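Local coordinates for Alpha/beta hydrolase fold protein (Nakamurella multipartita, PDB 4Y7D) that probably acts as a hydrolase of the alpha/beta hydrolase fold, with a substrate that is not known, at residues A191-D196 with F281-D286. Numbering follows the deposited sequence.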
loop_
_atom_site.group_PDB
_atom_site.type_symbol
_atom_site.label_atom_id
_atom_site.label_comp_id
_atom_site.label_asym_id
_atom_site.label_seq_id
_atom_site.Cartn_x
_atom_site.Cartn_y
_atom_site.Cartn_z
ATOM N N ALA A 191 14.270 -12.269 13.211
ATOM C CA ALA A 191 15.545 -11.852 13.832
ATOM C C ALA A 191 16.182 -10.690 13.062
ATOM O O ALA A 191 16.679 -9.737 13.667
ATOM C CB ALA A 191 16.496 -13.028 13.932
ATOM N N GLN A 192 16.090 -10.740 11.725
ATOM C CA GLN A 192 16.519 -9.630 10.872
ATOM C C GLN A 192 15.782 -8.326 11.215
ATOM O O GLN A 192 16.381 -7.269 11.348
ATOM C CB GLN A 192 16.282 -9.987 9.399
ATOM C CG GLN A 192 17.261 -11.066 8.923
ATOM C CD GLN A 192 16.777 -11.759 7.668
ATOM O OE1 GLN A 192 15.719 -11.399 7.101
ATOM N NE2 GLN A 192 17.505 -12.777 7.251
ATOM N N ILE A 193 14.471 -8.420 11.373
ATOM C CA ILE A 193 13.659 -7.283 11.629
ATOM C C ILE A 193 13.949 -6.699 13.002
ATOM O O ILE A 193 14.055 -5.503 13.150
ATOM C CB ILE A 193 12.180 -7.663 11.497
ATOM C CG1 ILE A 193 11.878 -7.952 10.025
ATOM C CG2 ILE A 193 11.273 -6.544 12.050
ATOM C CD1 ILE A 193 10.490 -8.504 9.764
HETATM N N MSE A 194 14.114 -7.553 14.003
HETATM C CA MSE A 194 14.460 -7.097 15.357
HETATM C C MSE A 194 15.877 -6.533 15.431
HETATM O O MSE A 194 16.232 -5.909 16.434
HETATM C CB MSE A 194 14.326 -8.234 16.367
HETATM C CG MSE A 194 12.925 -8.840 16.502
HETATM SE SE MSE A 194 11.492 -7.521 16.610
HETATM C CE MSE A 194 11.867 -6.934 18.447
ATOM N N ALA A 195 16.692 -6.715 14.390
ATOM C CA ALA A 195 18.012 -6.093 14.328
ATOM C C ALA A 195 18.053 -4.790 13.538
ATOM O O ALA A 195 19.083 -4.130 13.490
ATOM C CB ALA A 195 19.008 -7.078 13.723
ATOM N N ASP A 196 16.957 -4.412 12.917
ATOM C CA ASP A 196 16.898 -3.189 12.112
ATOM C C ASP A 196 15.700 -2.378 12.569
ATOM O O ASP A 196 14.566 -2.689 12.189
ATOM C CB ASP A 196 16.806 -3.535 10.613
ATOM C CG ASP A 196 16.735 -2.280 9.708
ATOM O OD1 ASP A 196 16.379 -1.175 10.141
ATOM O OD2 ASP A 196 17.004 -2.410 8.519
ATOM N N PHE A 281 9.047 -5.667 0.378
ATOM C CA PHE A 281 9.683 -4.472 -0.204
ATOM C C PHE A 281 10.301 -3.619 0.929
ATOM O O PHE A 281 11.257 -2.920 0.675
ATOM C CB PHE A 281 8.636 -3.703 -1.008
ATOM C CG PHE A 281 9.085 -2.390 -1.585
ATOM C CD1 PHE A 281 9.964 -2.324 -2.630
ATOM C CD2 PHE A 281 8.561 -1.187 -1.099
ATOM C CE1 PHE A 281 10.286 -1.109 -3.198
ATOM C CE2 PHE A 281 8.933 0.037 -1.645
ATOM C CZ PHE A 281 9.782 0.066 -2.707
ATOM N N TRP A 282 9.737 -3.688 2.143
ATOM C CA TRP A 282 10.262 -2.990 3.290
ATOM C C TRP A 282 11.088 -3.824 4.236
ATOM O O TRP A 282 11.987 -3.265 4.882
ATOM C CB TRP A 282 9.160 -2.282 4.095
ATOM C CG TRP A 282 8.492 -1.167 3.309
ATOM C CD1 TRP A 282 8.845 0.172 3.288
ATOM C CD2 TRP A 282 7.365 -1.291 2.432
ATOM N NE1 TRP A 282 7.998 0.874 2.475
ATOM C CE2 TRP A 282 7.076 0.011 1.935
ATOM C CE3 TRP A 282 6.549 -2.365 2.037
ATOM C CZ2 TRP A 282 6.074 0.244 1.031
ATOM C CZ3 TRP A 282 5.523 -2.121 1.142
ATOM C CH2 TRP A 282 5.292 -0.811 0.658
ATOM N N VAL A 283 10.811 -5.107 4.356
ATOM C CA VAL A 283 11.460 -5.907 5.397
ATOM C C VAL A 283 12.353 -7.069 4.927
ATOM O O VAL A 283 13.025 -7.689 5.748
ATOM C CB VAL A 283 10.441 -6.414 6.453
ATOM C CG1 VAL A 283 9.610 -5.241 6.969
ATOM C CG2 VAL A 283 9.593 -7.573 5.928
ATOM N N HIS A 284 12.386 -7.359 3.629
ATOM C CA HIS A 284 13.177 -8.505 3.118
ATOM C C HIS A 284 14.647 -8.116 3.200
ATOM O O HIS A 284 14.989 -6.932 3.008
ATOM C CB HIS A 284 12.732 -8.820 1.697
ATOM C CG HIS A 284 13.386 -10.013 1.087
ATOM N ND1 HIS A 284 14.669 -9.977 0.589
ATOM C CD2 HIS A 284 12.959 -11.286 0.909
ATOM C CE1 HIS A 284 15.010 -11.165 0.131
ATOM N NE2 HIS A 284 13.988 -11.974 0.308
ATOM N N PRO A 285 15.543 -9.078 3.472
ATOM C CA PRO A 285 16.962 -8.700 3.650
ATOM C C PRO A 285 17.641 -8.121 2.428
ATOM O O PRO A 285 18.626 -7.478 2.573
ATOM C CB PRO A 285 17.638 -10.024 4.049
ATOM C CG PRO A 285 16.661 -11.101 3.640
ATOM C CD PRO A 285 15.311 -10.480 3.844
ATOM N N ASP A 286 17.119 -8.371 1.237
ATOM C CA ASP A 286 17.662 -7.829 -0.019
ATOM C C ASP A 286 16.809 -6.698 -0.606
ATOM O O ASP A 286 16.935 -6.385 -1.827
ATOM C CB ASP A 286 17.775 -8.970 -1.036
ATOM C CG ASP A 286 18.619 -10.129 -0.497
ATOM O OD1 ASP A 286 19.558 -9.896 0.269
ATOM O OD2 ASP A 286 18.284 -11.270 -0.784
HETATM O O HOH W 1 15.529 -8.534 6.621
#
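I193 meets V283, and Q192 meets P285, where the end of helix 183-194 in the helical region between strands 124-130 and 242-247 packs on the short helix 280-283 that follows the last strand of the alpha/beta hydrolase sheet. The buried half is apolar. I193 has CG1 anti to the carbonyl carbon (chi1 -69°) and its chain extended beyond (chi2 173°), which carries CD1 across to V283, 3.9 Å from CB. CG2 of V283 lies 4.0 Å from CD1 of I193, and T203 of helix 197-209 touches both side chains. Nearer the surface, the side chain of Q192 crosses P285 obliquely, and its OE1 does the touching, 3.4 Å from CD of P285. OE1 of Q192 also accepts hydrogen bonds from NH2 of R189, about a turn earlier, and from a water 2.9 Å away. An alanine in place of Q192 would probably leave R189 and the water without this acceptor and the P285 ring without its amide neighbour. The H284 ring has CD of P285 over one face; its ND1 accepts from the backbone N of D286, tilted 21° out of the imidazole plane. No direct hydrogen bond joins the segments; the water bridges them, giving its second proton to O of V283 at 2.8 Å.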